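Alkane monooxygenase (Geobacillus thermodenitrificans, PDB 3B9O) belongs to the luciferase-like monooxygenases, a family with a TIM-barrel fold, and binds flavin mononucleotide. Local coordinates at residues 5-11 with 373-379; 10-14 with 38-42; 52-58 with 98-104; 123-129 with 215-220. All coordinates share one frame; numbering follows the deposited sequence.

Interaction 1 (5-11 with 373-379); sequences IHINAFE and DGFNLVQ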
# COMPACT_ATOMS: atom_id res chain seq x y z
N ILE A 5 -9.51 -5.03 14.27
CA ILE A 5 -9.26 -4.13 13.13
C ILE A 5 -7.76 -4.13 12.81
O ILE A 5 -6.94 -3.87 13.70
CB ILE A 5 -9.73 -2.70 13.46
CG1 ILE A 5 -11.24 -2.71 13.83
CG2 ILE A 5 -9.41 -1.71 12.30
CD1 ILE A 5 -11.76 -1.35 14.35
N HIS A 6 -7.43 -4.46 11.56
CA HIS A 6 -6.05 -4.35 11.08
C HIS A 6 -5.67 -2.87 10.83
O HIS A 6 -6.41 -2.12 10.21
CB HIS A 6 -5.81 -5.23 9.84
CG HIS A 6 -6.07 -6.69 10.05
ND1 HIS A 6 -5.12 -7.55 10.56
CD2 HIS A 6 -7.15 -7.45 9.77
CE1 HIS A 6 -5.62 -8.77 10.63
NE2 HIS A 6 -6.86 -8.74 10.17
N ILE A 7 -4.52 -2.43 11.34
CA ILE A 7 -4.12 -1.06 11.09
C ILE A 7 -2.72 -1.00 10.51
O ILE A 7 -1.76 -1.53 11.10
CB ILE A 7 -4.25 -0.18 12.36
CG1 ILE A 7 -5.75 -0.03 12.75
CG2 ILE A 7 -3.68 1.22 12.13
CD1 ILE A 7 -5.98 0.44 14.13
N ASN A 8 -2.61 -0.34 9.35
CA ASN A 8 -1.33 -0.03 8.71
C ASN A 8 -1.00 1.46 8.80
O ASN A 8 -1.90 2.31 8.72
CB ASN A 8 -1.37 -0.39 7.24
CG ASN A 8 -1.64 -1.84 6.98
OD1 ASN A 8 -1.38 -2.71 7.83
ND2 ASN A 8 -2.16 -2.13 5.79
N ALA A 9 0.29 1.76 8.91
CA ALA A 9 0.80 3.12 8.89
C ALA A 9 1.08 3.48 7.45
O ALA A 9 1.85 2.79 6.79
CB ALA A 9 2.06 3.17 9.72
N PHE A 10 0.43 4.52 6.95
CA PHE A 10 0.59 4.93 5.55
C PHE A 10 1.76 5.91 5.40
O PHE A 10 1.80 6.99 6.02
CB PHE A 10 -0.69 5.55 5.02
CG PHE A 10 -0.77 5.65 3.54
CD1 PHE A 10 -0.36 4.60 2.72
CD2 PHE A 10 -1.31 6.79 2.93
CE1 PHE A 10 -0.45 4.68 1.34
CE2 PHE A 10 -1.43 6.87 1.53
CZ PHE A 10 -1.02 5.83 0.75
N GLU A 11 2.70 5.53 4.54
CA GLU A 11 3.95 6.28 4.45
C GLU A 11 4.47 6.31 3.02
O GLU A 11 3.96 5.61 2.15
CB GLU A 11 4.96 5.62 5.44
CG GLU A 11 6.25 6.30 5.76
CD GLU A 11 6.15 7.82 6.09
OE1 GLU A 11 6.02 8.61 5.16
OE2 GLU A 11 6.28 8.21 7.25
N ASP A 373 -12.09 -4.38 6.79
CA ASP A 373 -11.30 -5.21 7.70
C ASP A 373 -10.19 -4.44 8.38
O ASP A 373 -9.68 -4.88 9.40
CB ASP A 373 -10.67 -6.38 6.93
CG ASP A 373 -11.72 -7.31 6.34
OD1 ASP A 373 -11.83 -7.38 5.10
OD2 ASP A 373 -12.45 -7.93 7.14
N GLY A 374 -9.80 -3.31 7.82
CA GLY A 374 -8.68 -2.55 8.38
C GLY A 374 -8.57 -1.17 7.75
O GLY A 374 -9.35 -0.82 6.87
N PHE A 375 -7.58 -0.43 8.20
CA PHE A 375 -7.34 0.92 7.74
C PHE A 375 -5.87 1.16 7.42
O PHE A 375 -4.97 0.64 8.11
CB PHE A 375 -7.77 1.96 8.82
CG PHE A 375 -9.25 1.94 9.12
CD1 PHE A 375 -9.76 1.06 10.08
CD2 PHE A 375 -10.13 2.76 8.42
CE1 PHE A 375 -11.12 1.03 10.38
CE2 PHE A 375 -11.50 2.76 8.73
CZ PHE A 375 -11.98 1.87 9.71
N ASN A 376 -5.64 1.98 6.41
CA ASN A 376 -4.33 2.61 6.25
C ASN A 376 -4.41 3.98 6.89
O ASN A 376 -5.23 4.82 6.44
CB ASN A 376 -3.93 2.77 4.80
CG ASN A 376 -3.35 1.53 4.19
OD1 ASN A 376 -3.12 0.52 4.87
ND2 ASN A 376 -3.10 1.59 2.88
N LEU A 377 -3.64 4.20 7.95
CA LEU A 377 -3.63 5.48 8.64
C LEU A 377 -2.74 6.53 7.91
O LEU A 377 -1.50 6.41 7.85
CB LEU A 377 -3.26 5.30 10.12
CG LEU A 377 -3.16 6.56 11.02
CD1 LEU A 377 -4.49 7.33 11.09
CD2 LEU A 377 -2.73 6.15 12.41
N VAL A 378 -3.42 7.55 7.41
CA VAL A 378 -2.84 8.64 6.66
C VAL A 378 -2.33 9.70 7.65
O VAL A 378 -3.01 10.01 8.65
CB VAL A 378 -3.92 9.28 5.70
CG1 VAL A 378 -3.30 10.42 4.86
CG2 VAL A 378 -4.55 8.21 4.77
N GLN A 379 -1.15 10.25 7.36
CA GLN A 379 -0.52 11.25 8.23
C GLN A 379 -0.79 12.69 7.80
O GLN A 379 -0.75 13.01 6.63
CB GLN A 379 0.99 11.04 8.25
CG GLN A 379 1.42 9.64 8.73
CD GLN A 379 2.93 9.48 8.63
OE1 GLN A 379 3.43 8.84 7.70
NE2 GLN A 379 3.65 10.08 9.54
O HOH W 1 0.42 9.07 5.08
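Asn8 and Asn376 both hold CG anti to the carbonyl carbon (chi1 -60° and -82°), which brings their amides together on one face of the parallel strand pair 6-11 and 374-378. Here the first strand of the TIM barrel meets the last, and the ring of strands is closed. Asn8 ND2 gives a hydrogen bond to Asn376 OD1 (3.0 Å) close to the line of the acceptor's C=O, although the two amide planes are turned 42° apart; Tyr225 is a second polar partner of Asn8 ND2.

The backbones are laced by alternating bonds, among them Asn8 N to Phe375 O at 2.8 Å and Leu377 N to Asn8 O at 2.7 Å. Past the asparagine pair, on its side of the sheet, Phe10 lies alongside Val378 and points the same way, with Phe10 CD2 4.0 Å from Val378 CG2. On the other face, where helix 384-399 packs on Ile7, Ala9 and Leu377, Phe375 turns its ring edge to Ile5, CD1 lying 3.6 Å from Ile5 CG2. Beyond the last direct backbone bond, a water takes over the ladder: it donates to Phe10 O at 2.7 Å and accepts from Gln379 N at 3.0 Å.

Interaction 2 (10-14 with 38-42); sequences FEMNC and YWTEL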
# COMPACT_ATOMS: atom_id res chain seq x y z
N PHE A 10 0.43 4.52 6.95
CA PHE A 10 0.59 4.93 5.55
C PHE A 10 1.76 5.91 5.40
O PHE A 10 1.80 6.99 6.02
CB PHE A 10 -0.69 5.55 5.02
CG PHE A 10 -0.77 5.65 3.54
CD1 PHE A 10 -0.36 4.60 2.72
CD2 PHE A 10 -1.31 6.79 2.93
CE1 PHE A 10 -0.45 4.68 1.34
CE2 PHE A 10 -1.43 6.87 1.53
CZ PHE A 10 -1.02 5.83 0.75
N GLU A 11 2.70 5.53 4.54
CA GLU A 11 3.95 6.28 4.45
C GLU A 11 4.47 6.31 3.02
O GLU A 11 3.96 5.61 2.15
CB GLU A 11 4.96 5.62 5.44
CG GLU A 11 6.25 6.30 5.76
CD GLU A 11 6.15 7.82 6.09
OE1 GLU A 11 6.02 8.61 5.16
OE2 GLU A 11 6.28 8.21 7.25
N MET A 12 5.48 7.14 2.77
CA MET A 12 6.17 7.18 1.49
C MET A 12 7.56 7.76 1.74
O MET A 12 7.72 8.70 2.53
CB MET A 12 5.41 8.05 0.45
CG MET A 12 5.96 7.93 -1.00
SD MET A 12 4.82 8.67 -2.20
CE MET A 12 5.93 8.89 -3.58
N ASN A 13 8.54 7.22 0.99
CA ASN A 13 9.94 7.62 1.12
C ASN A 13 10.16 8.97 0.36
O ASN A 13 10.87 9.01 -0.66
CB ASN A 13 10.84 6.51 0.56
CG ASN A 13 12.27 6.63 1.01
OD1 ASN A 13 13.08 5.74 0.72
ND2 ASN A 13 12.58 7.69 1.78
N CYS A 14 9.56 10.04 0.86
CA CYS A 14 9.66 11.36 0.23
C CYS A 14 9.29 12.40 1.25
O CYS A 14 9.03 12.05 2.40
CB CYS A 14 8.74 11.48 -1.00
SG CYS A 14 6.93 11.37 -0.66
N TYR A 38 15.30 7.94 11.05
CA TYR A 38 13.85 8.24 11.00
C TYR A 38 13.07 6.92 10.81
O TYR A 38 12.14 6.61 11.58
CB TYR A 38 13.50 9.25 9.88
CG TYR A 38 11.99 9.35 9.68
CD1 TYR A 38 11.20 10.13 10.55
CD2 TYR A 38 11.34 8.60 8.70
CE1 TYR A 38 9.82 10.18 10.42
CE2 TYR A 38 9.96 8.65 8.55
CZ TYR A 38 9.22 9.44 9.41
OH TYR A 38 7.87 9.47 9.26
N TRP A 39 13.48 6.14 9.80
CA TRP A 39 12.79 4.89 9.43
C TRP A 39 12.83 3.83 10.52
O TRP A 39 11.80 3.24 10.83
CB TRP A 39 13.35 4.38 8.09
CG TRP A 39 13.07 5.44 7.03
CD1 TRP A 39 13.96 6.37 6.52
CD2 TRP A 39 11.80 5.73 6.45
NE1 TRP A 39 13.31 7.20 5.60
CE2 TRP A 39 11.99 6.81 5.53
CE3 TRP A 39 10.52 5.12 6.55
CZ2 TRP A 39 10.93 7.33 4.76
CZ3 TRP A 39 9.47 5.62 5.80
CH2 TRP A 39 9.67 6.72 4.90
N THR A 40 13.99 3.62 11.13
CA THR A 40 14.10 2.63 12.21
C THR A 40 13.29 3.09 13.45
O THR A 40 12.59 2.29 14.07
CB THR A 40 15.57 2.33 12.61
OG1 THR A 40 16.26 3.54 13.00
CG2 THR A 40 16.29 1.65 11.43
N GLU A 41 13.38 4.37 13.79
CA GLU A 41 12.59 4.91 14.93
C GLU A 41 11.09 4.77 14.63
O GLU A 41 10.31 4.37 15.49
CB GLU A 41 12.93 6.38 15.13
CG GLU A 41 14.29 6.63 15.87
CD GLU A 41 14.83 8.05 15.63
OE1 GLU A 41 14.05 8.95 15.26
OE2 GLU A 41 16.06 8.25 15.79
N LEU A 42 10.68 5.13 13.41
CA LEU A 42 9.28 4.86 12.98
C LEU A 42 8.83 3.39 13.19
O LEU A 42 7.78 3.11 13.81
CB LEU A 42 9.04 5.34 11.54
CG LEU A 42 7.64 5.13 10.94
CD1 LEU A 42 6.52 5.79 11.85
CD2 LEU A 42 7.54 5.62 9.47
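Glu11 and Trp39 make the dense part of this contact. The Glu11 chain is bent at chi2 (46°), and its CG is pressed to the edge of the indole, 3.3 Å from Trp39 CZ3. Met12 O also arrives at that edge, in the ring plane and 3.7 Å from Trp39 CH2. The bend turns the carboxylate toward the phenol of Tyr38, whose side chain comes from the opposite direction; Tyr38 OH donates to Glu11 OE2 (2.9 Å) on the syn side, somewhat out of the carboxylate plane, which stands 78° to the phenol ring. Glu11 OE1 accepts from Met12 N at 2.9 Å through its anti lone pair and forms a salt bridge with Arg30, an arrangement that would be expected to stabilise the buried negative charge.

Strand 6-12 and helix 36-48 are the first beta-alpha unit of the barrel, and their short segments run nearly antiparallel, with axes 12.2 Å apart, a gap bridged by these long side chains. Tyr38 CD2 lies over one face of the Trp39 indole, 3.6 Å above its plane, while Trp39 NE1 is bonded to Tyr33 O. Packing thins toward Leu42, which offers just CD2 to Glu11 OE2 at 3.6 Å. On the solvent side of the helix, exposed Glu41 takes no part in the contact and pairs with Arg32.

Interaction 3 (52-58 with 98-104); sequences DALFLAD and HLAFAVT. With FMN (flavin mononucleotide), chain C.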
# COMPACT_ATOMS: atom_id res chain seq x y z
N ASP A 52 -0.22 -3.58 12.41
CA ASP A 52 0.08 -4.68 11.48
C ASP A 52 1.32 -4.41 10.62
O ASP A 52 2.21 -5.26 10.49
CB ASP A 52 -1.05 -4.91 10.47
CG ASP A 52 -2.28 -5.58 11.07
OD1 ASP A 52 -2.71 -5.19 12.17
OD2 ASP A 52 -2.90 -6.42 10.38
N ALA A 53 1.33 -3.24 9.98
CA ALA A 53 2.36 -3.00 8.95
C ALA A 53 2.63 -1.52 8.71
O ALA A 53 1.82 -0.63 9.09
CB ALA A 53 1.97 -3.71 7.62
N LEU A 54 3.78 -1.28 8.09
CA LEU A 54 4.11 -0.01 7.48
C LEU A 54 3.81 -0.18 6.00
O LEU A 54 4.38 -1.08 5.37
CB LEU A 54 5.61 0.22 7.64
CG LEU A 54 6.22 1.63 7.54
CD1 LEU A 54 7.41 1.73 6.70
CD2 LEU A 54 5.29 2.86 7.49
N PHE A 55 2.94 0.68 5.45
CA PHE A 55 2.51 0.57 4.05
C PHE A 55 3.16 1.72 3.29
O PHE A 55 2.86 2.90 3.54
CB PHE A 55 0.96 0.61 3.95
CG PHE A 55 0.40 0.38 2.55
CD1 PHE A 55 -0.45 -0.70 2.30
CD2 PHE A 55 0.70 1.23 1.49
CE1 PHE A 55 -1.00 -0.92 1.00
CE2 PHE A 55 0.17 1.00 0.17
CZ PHE A 55 -0.69 -0.06 -0.05
N LEU A 56 4.09 1.39 2.40
CA LEU A 56 4.84 2.42 1.67
C LEU A 56 4.28 2.58 0.25
O LEU A 56 4.30 1.64 -0.55
CB LEU A 56 6.33 2.07 1.63
CG LEU A 56 7.04 2.24 2.96
CD1 LEU A 56 8.20 1.22 3.04
CD2 LEU A 56 7.49 3.67 3.10
N ALA A 57 3.76 3.76 -0.02
CA ALA A 57 3.43 4.19 -1.39
C ALA A 57 4.73 4.43 -2.17
O ALA A 57 5.84 4.46 -1.60
CB ALA A 57 2.57 5.46 -1.35
N ASP A 58 4.60 4.57 -3.48
CA ASP A 58 5.73 4.92 -4.33
C ASP A 58 5.27 5.45 -5.66
O ASP A 58 4.18 5.12 -6.14
CB ASP A 58 6.60 3.70 -4.63
CG ASP A 58 7.96 4.10 -5.19
OD1 ASP A 58 8.51 5.18 -4.79
OD2 ASP A 58 8.48 3.32 -6.02
N HIS A 98 7.69 -8.22 14.72
CA HIS A 98 6.39 -8.58 14.16
C HIS A 98 5.88 -7.64 13.10
O HIS A 98 5.13 -8.08 12.22
CB HIS A 98 5.35 -8.56 15.27
CG HIS A 98 5.57 -9.57 16.32
ND1 HIS A 98 5.44 -10.92 16.07
CD2 HIS A 98 5.90 -9.45 17.64
CE1 HIS A 98 5.70 -11.59 17.18
NE2 HIS A 98 5.96 -10.73 18.15
N LEU A 99 6.23 -6.36 13.19
CA LEU A 99 5.80 -5.38 12.21
C LEU A 99 6.10 -5.86 10.78
O LEU A 99 7.23 -6.31 10.48
CB LEU A 99 6.45 -4.02 12.48
CG LEU A 99 5.97 -2.83 11.59
CD1 LEU A 99 4.52 -2.32 11.95
CD2 LEU A 99 6.96 -1.68 11.66
N ALA A 100 5.09 -5.82 9.91
CA ALA A 100 5.25 -6.22 8.50
C ALA A 100 5.44 -4.97 7.60
O ALA A 100 5.27 -3.83 8.04
CB ALA A 100 4.04 -7.04 8.03
N PHE A 101 5.74 -5.18 6.32
CA PHE A 101 6.11 -4.06 5.42
C PHE A 101 5.45 -4.32 4.09
O PHE A 101 5.69 -5.37 3.48
CB PHE A 101 7.64 -3.97 5.27
CG PHE A 101 8.34 -3.75 6.58
CD1 PHE A 101 8.80 -4.84 7.32
CD2 PHE A 101 8.43 -2.48 7.13
CE1 PHE A 101 9.39 -4.64 8.57
CE2 PHE A 101 9.03 -2.29 8.37
CZ PHE A 101 9.48 -3.35 9.08
N ALA A 102 4.60 -3.39 3.66
CA ALA A 102 3.98 -3.52 2.34
C ALA A 102 4.65 -2.44 1.50
O ALA A 102 4.63 -1.30 1.88
CB ALA A 102 2.48 -3.32 2.41
N VAL A 103 5.22 -2.82 0.37
CA VAL A 103 5.94 -1.95 -0.53
C VAL A 103 5.20 -1.89 -1.85
O VAL A 103 4.86 -2.92 -2.47
CB VAL A 103 7.44 -2.34 -0.75
CG1 VAL A 103 8.27 -2.16 0.53
CG2 VAL A 103 7.63 -3.78 -1.33
N THR A 104 4.93 -0.66 -2.27
CA THR A 104 4.34 -0.39 -3.59
C THR A 104 5.45 -0.52 -4.60
O THR A 104 6.56 -0.02 -4.41
CB THR A 104 3.70 1.04 -3.66
OG1 THR A 104 2.60 1.11 -2.75
CG2 THR A 104 3.21 1.39 -5.11
N1 FMN C . -0.48 4.57 -7.57
C2 FMN C . 0.87 4.62 -7.46
O2 FMN C . 1.55 4.70 -8.53
N3 FMN C . 1.42 4.58 -6.21
C4 FMN C . 0.65 4.48 -5.08
O4 FMN C . 1.18 4.43 -3.95
C4A FMN C . -0.75 4.41 -5.19
N5 FMN C . -1.58 4.31 -4.11
C5A FMN C . -2.94 4.27 -4.29
C6 FMN C . -3.82 4.17 -3.20
C7 FMN C . -5.22 4.12 -3.41
C7M FMN C . -6.18 4.02 -2.25
C8 FMN C . -5.73 4.15 -4.69
C8M FMN C . -7.22 4.10 -4.93
C9 FMN C . -4.86 4.26 -5.79
C9A FMN C . -3.47 4.32 -5.60
N10 FMN C . -2.63 4.41 -6.66
C10 FMN C . -1.29 4.47 -6.48
C1' FMN C . -3.14 4.46 -8.05
C2' FMN C . -3.07 3.06 -8.67
O2' FMN C . -2.48 2.12 -7.77
C3' FMN C . -2.31 2.96 -10.01
O3' FMN C . -1.03 3.64 -9.98
C4' FMN C . -3.18 3.32 -11.23
O4' FMN C . -2.56 4.31 -12.06
C5' FMN C . -4.59 3.81 -10.89
O5' FMN C . -5.39 2.64 -10.89
P FMN C . -6.95 2.63 -11.30
O1P FMN C . -7.04 3.57 -12.49
O2P FMN C . -7.20 1.18 -11.59
O3P FMN C . -7.70 3.21 -10.12
O HOH W 2 2.33 -7.72 11.73
O HOH W 3 8.74 0.64 -5.81
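Residues 53-57 and 100-104 run side by side as parallel barrel strands, their axes 4.5 Å apart and only 12° from parallel, joined by alternating backbone bonds such as Leu56 N to Ala102 O (2.8 Å). On one face Leu54 CB and Leu56 CD1 pack against Phe101 and Val103, and helix 89-94 covers this layer. The other face pairs small residues with one ring: Ala53 and Ala100 meet through their methyls, and Ala102 CB rests 3.9 Å from CD1 of the Phe55 ring, which Tyr225 and Phe245 meet edge-to-face.

Toward the C-terminal side of the pair, Leu56 O is gripped twice by one residue. Thr104 N approaches it nearly head-on, and Thr104 OG1, anti to its own carbonyl carbon (chi1 -64°), folds back to donate to Leu56 O at 2.8 Å; the same hydroxyl is hydrogen-bonded to Asn133. This leaves Thr104 CG2 directed at the flavin, 3.8 Å from FMN N3. Asp58 O accepts from FMN N3 at 2.8 Å, Asp58 N makes a weak bond of 3.5 Å to FMN O4, and Ala57 CB touches that oxygen. A water donates to both Asp58 OD2 and Thr104 O, linking Asp58 to the neighbouring strand. The pyrimidine edge of the flavin is thus met mainly by the Asp58 carbonyl at N3, with Asp58 N as a weaker donor to O4; the two bonds to Leu56 O are consistent with a well-fixed backbone just before them.

Interaction 4 (123-129 with 215-220); sequences DHLTKGR and EPSPQR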
# COMPACT_ATOMS: atom_id res chain seq x y z
N ASP A 123 11.57 -11.47 1.75
CA ASP A 123 10.81 -12.49 2.46
C ASP A 123 11.70 -13.33 3.41
O ASP A 123 11.28 -13.69 4.51
CB ASP A 123 10.02 -13.41 1.49
CG ASP A 123 8.91 -14.19 2.22
OD1 ASP A 123 8.20 -13.53 2.97
OD2 ASP A 123 8.72 -15.42 2.00
N HIS A 124 12.91 -13.68 2.94
CA HIS A 124 13.93 -14.29 3.82
C HIS A 124 14.39 -13.33 4.92
O HIS A 124 14.33 -13.68 6.14
CB HIS A 124 15.18 -14.72 3.01
CG HIS A 124 14.99 -15.96 2.19
ND1 HIS A 124 14.68 -17.18 2.77
CD2 HIS A 124 15.05 -16.18 0.86
CE1 HIS A 124 14.55 -18.09 1.82
NE2 HIS A 124 14.74 -17.51 0.65
N LEU A 125 14.87 -12.15 4.54
CA LEU A 125 15.53 -11.23 5.52
C LEU A 125 14.52 -10.84 6.64
O LEU A 125 14.86 -10.85 7.83
CB LEU A 125 16.09 -10.00 4.81
CG LEU A 125 17.25 -10.28 3.85
CD1 LEU A 125 17.65 -8.94 3.18
CD2 LEU A 125 18.39 -11.03 4.60
N THR A 126 13.26 -10.59 6.25
CA THR A 126 12.18 -10.21 7.18
C THR A 126 11.50 -11.39 7.86
O THR A 126 10.62 -11.18 8.72
CB THR A 126 11.05 -9.37 6.51
OG1 THR A 126 10.30 -10.23 5.63
CG2 THR A 126 11.64 -8.21 5.74
N LYS A 127 11.89 -12.61 7.49
CA LYS A 127 11.28 -13.82 8.03
C LYS A 127 9.75 -13.82 7.80
O LYS A 127 8.94 -14.06 8.71
CB LYS A 127 11.72 -14.05 9.49
CG LYS A 127 13.20 -14.49 9.64
CD LYS A 127 13.42 -15.86 8.94
CE LYS A 127 14.94 -16.26 8.89
NZ LYS A 127 15.65 -15.51 7.82
N GLY A 128 9.36 -13.46 6.58
CA GLY A 128 7.96 -13.62 6.20
C GLY A 128 7.09 -12.44 6.58
O GLY A 128 5.92 -12.63 6.96
N ARG A 129 7.63 -11.22 6.48
CA ARG A 129 6.92 -10.02 6.94
C ARG A 129 6.87 -9.01 5.80
O ARG A 129 6.79 -7.82 6.03
CB ARG A 129 7.59 -9.42 8.18
CG ARG A 129 7.42 -10.26 9.50
CD ARG A 129 8.02 -9.52 10.63
NE ARG A 129 9.47 -9.39 10.54
CZ ARG A 129 10.18 -8.40 11.09
NH1 ARG A 129 9.58 -7.38 11.72
NH2 ARG A 129 11.50 -8.43 11.03
N GLU A 215 15.87 -19.75 -3.02
CA GLU A 215 15.28 -20.92 -2.40
C GLU A 215 13.96 -20.51 -1.75
O GLU A 215 13.77 -19.30 -1.50
CB GLU A 215 16.22 -21.54 -1.38
CG GLU A 215 16.38 -20.73 -0.04
CD GLU A 215 17.39 -21.41 0.87
OE1 GLU A 215 16.93 -22.30 1.63
OE2 GLU A 215 18.62 -21.09 0.81
N PRO A 216 13.05 -21.49 -1.51
CA PRO A 216 11.76 -21.18 -0.82
C PRO A 216 11.93 -20.38 0.50
O PRO A 216 12.77 -20.72 1.36
CB PRO A 216 11.11 -22.55 -0.59
CG PRO A 216 11.67 -23.42 -1.69
CD PRO A 216 13.12 -22.91 -1.92
N SER A 217 11.14 -19.31 0.60
CA SER A 217 11.20 -18.40 1.75
C SER A 217 9.91 -18.66 2.55
O SER A 217 9.03 -19.42 2.02
CB SER A 217 11.33 -16.98 1.25
OG SER A 217 10.16 -16.64 0.50
N PRO A 218 9.76 -18.08 3.78
CA PRO A 218 8.60 -18.42 4.64
C PRO A 218 7.21 -18.29 4.01
O PRO A 218 6.42 -19.19 4.12
CB PRO A 218 8.79 -17.46 5.85
CG PRO A 218 10.27 -17.36 5.94
CD PRO A 218 10.65 -17.12 4.49
N GLN A 219 6.95 -17.18 3.33
CA GLN A 219 5.67 -16.95 2.65
C GLN A 219 5.64 -17.41 1.20
O GLN A 219 4.54 -17.51 0.62
CB GLN A 219 5.36 -15.47 2.68
CG GLN A 219 5.09 -14.93 4.06
CD GLN A 219 4.62 -13.48 4.06
OE1 GLN A 219 5.34 -12.59 3.62
NE2 GLN A 219 3.48 -13.25 4.62
N ARG A 220 6.83 -17.57 0.62
CA ARG A 220 7.09 -17.73 -0.81
C ARG A 220 6.64 -16.52 -1.63
O ARG A 220 7.49 -15.76 -2.06
CB ARG A 220 6.55 -19.07 -1.40
CG ARG A 220 7.30 -20.38 -0.96
CD ARG A 220 6.57 -21.49 -1.74
NE ARG A 220 7.17 -22.82 -1.70
CZ ARG A 220 8.03 -23.28 -2.61
NH1 ARG A 220 8.43 -22.50 -3.61
NH2 ARG A 220 8.49 -24.53 -2.52
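Three donors from residues 217-220 converge on Asp123 OD2. Gln219 N reaches the syn lone pair of Asp123 OD2 at 2.8 Å, Ser217 OG comes from the side chain at a modelled distance too short to be taken literally, and Arg220 N adds a weak bond of 3.2 Å to the same Asp123 OD2. Asp123 sits in the last turn of barrel helix 112-125, which ends in a Schellman motif, and its carboxylate holds the loop that leads into barrel strand 223-227. CG of Asp123 stands anti to the backbone N (chi1 -163°), throwing the carboxylate into the bend of the loop, where these N-H groups and the hydroxyl are presented together; the backbone N-H groups would be expected to favour the ionised acid.

His124 meets the same loop at Ser217 and, upstream, at Glu215. Ser217 CB lies over the centre of the His124 ring, 3.5 Å from the centroid and 13° off the normal, a CH-pi contact. At the ring edge, His124 NE2 donates to Glu215 O (3.0 Å), the donor standing above the carbonyl plane and not on a lone pair. Arg423 holds the loop from elsewhere, bonding Ser217 O and Pro218 O.

The Schellman turn supplies further surface. Gly128 N bonds back to Asp123 O, and Pro218 packs its ring on the turn, its CB 3.9 Å from Gly128 CA. Lys127, at positive phi, curls over the helix end: its backbone N (3.0 Å) and its NZ (2.8 Å) reach His124 O from opposite faces of the carbonyl plane.

Interactions 1, 2 and 3 are contiguous through strand 6-12, which lies between strands 374-378 and 53-57. Interactions 1 and 2 share Phe10 and Glu11, while Ala9 O to Phe55 N, 2.7 Å and probably a hydrogen bond, joins interactions 1 and 3, whose centres are 10 Å apart. Glu11 O likewise probably bonds Ala57 N (2.9 Å), linking interaction 2 to the strand end that meets the flavin. Interaction 3 contacts FMN directly; the side chain of Phe10 comes within about 5 Å of it and that of Met12 within about 6 Å. Interaction 4 lies farther out, its centre 15 Å from that of interaction 3, yet Arg129 O reaches Phe101 N at 2.9 Å.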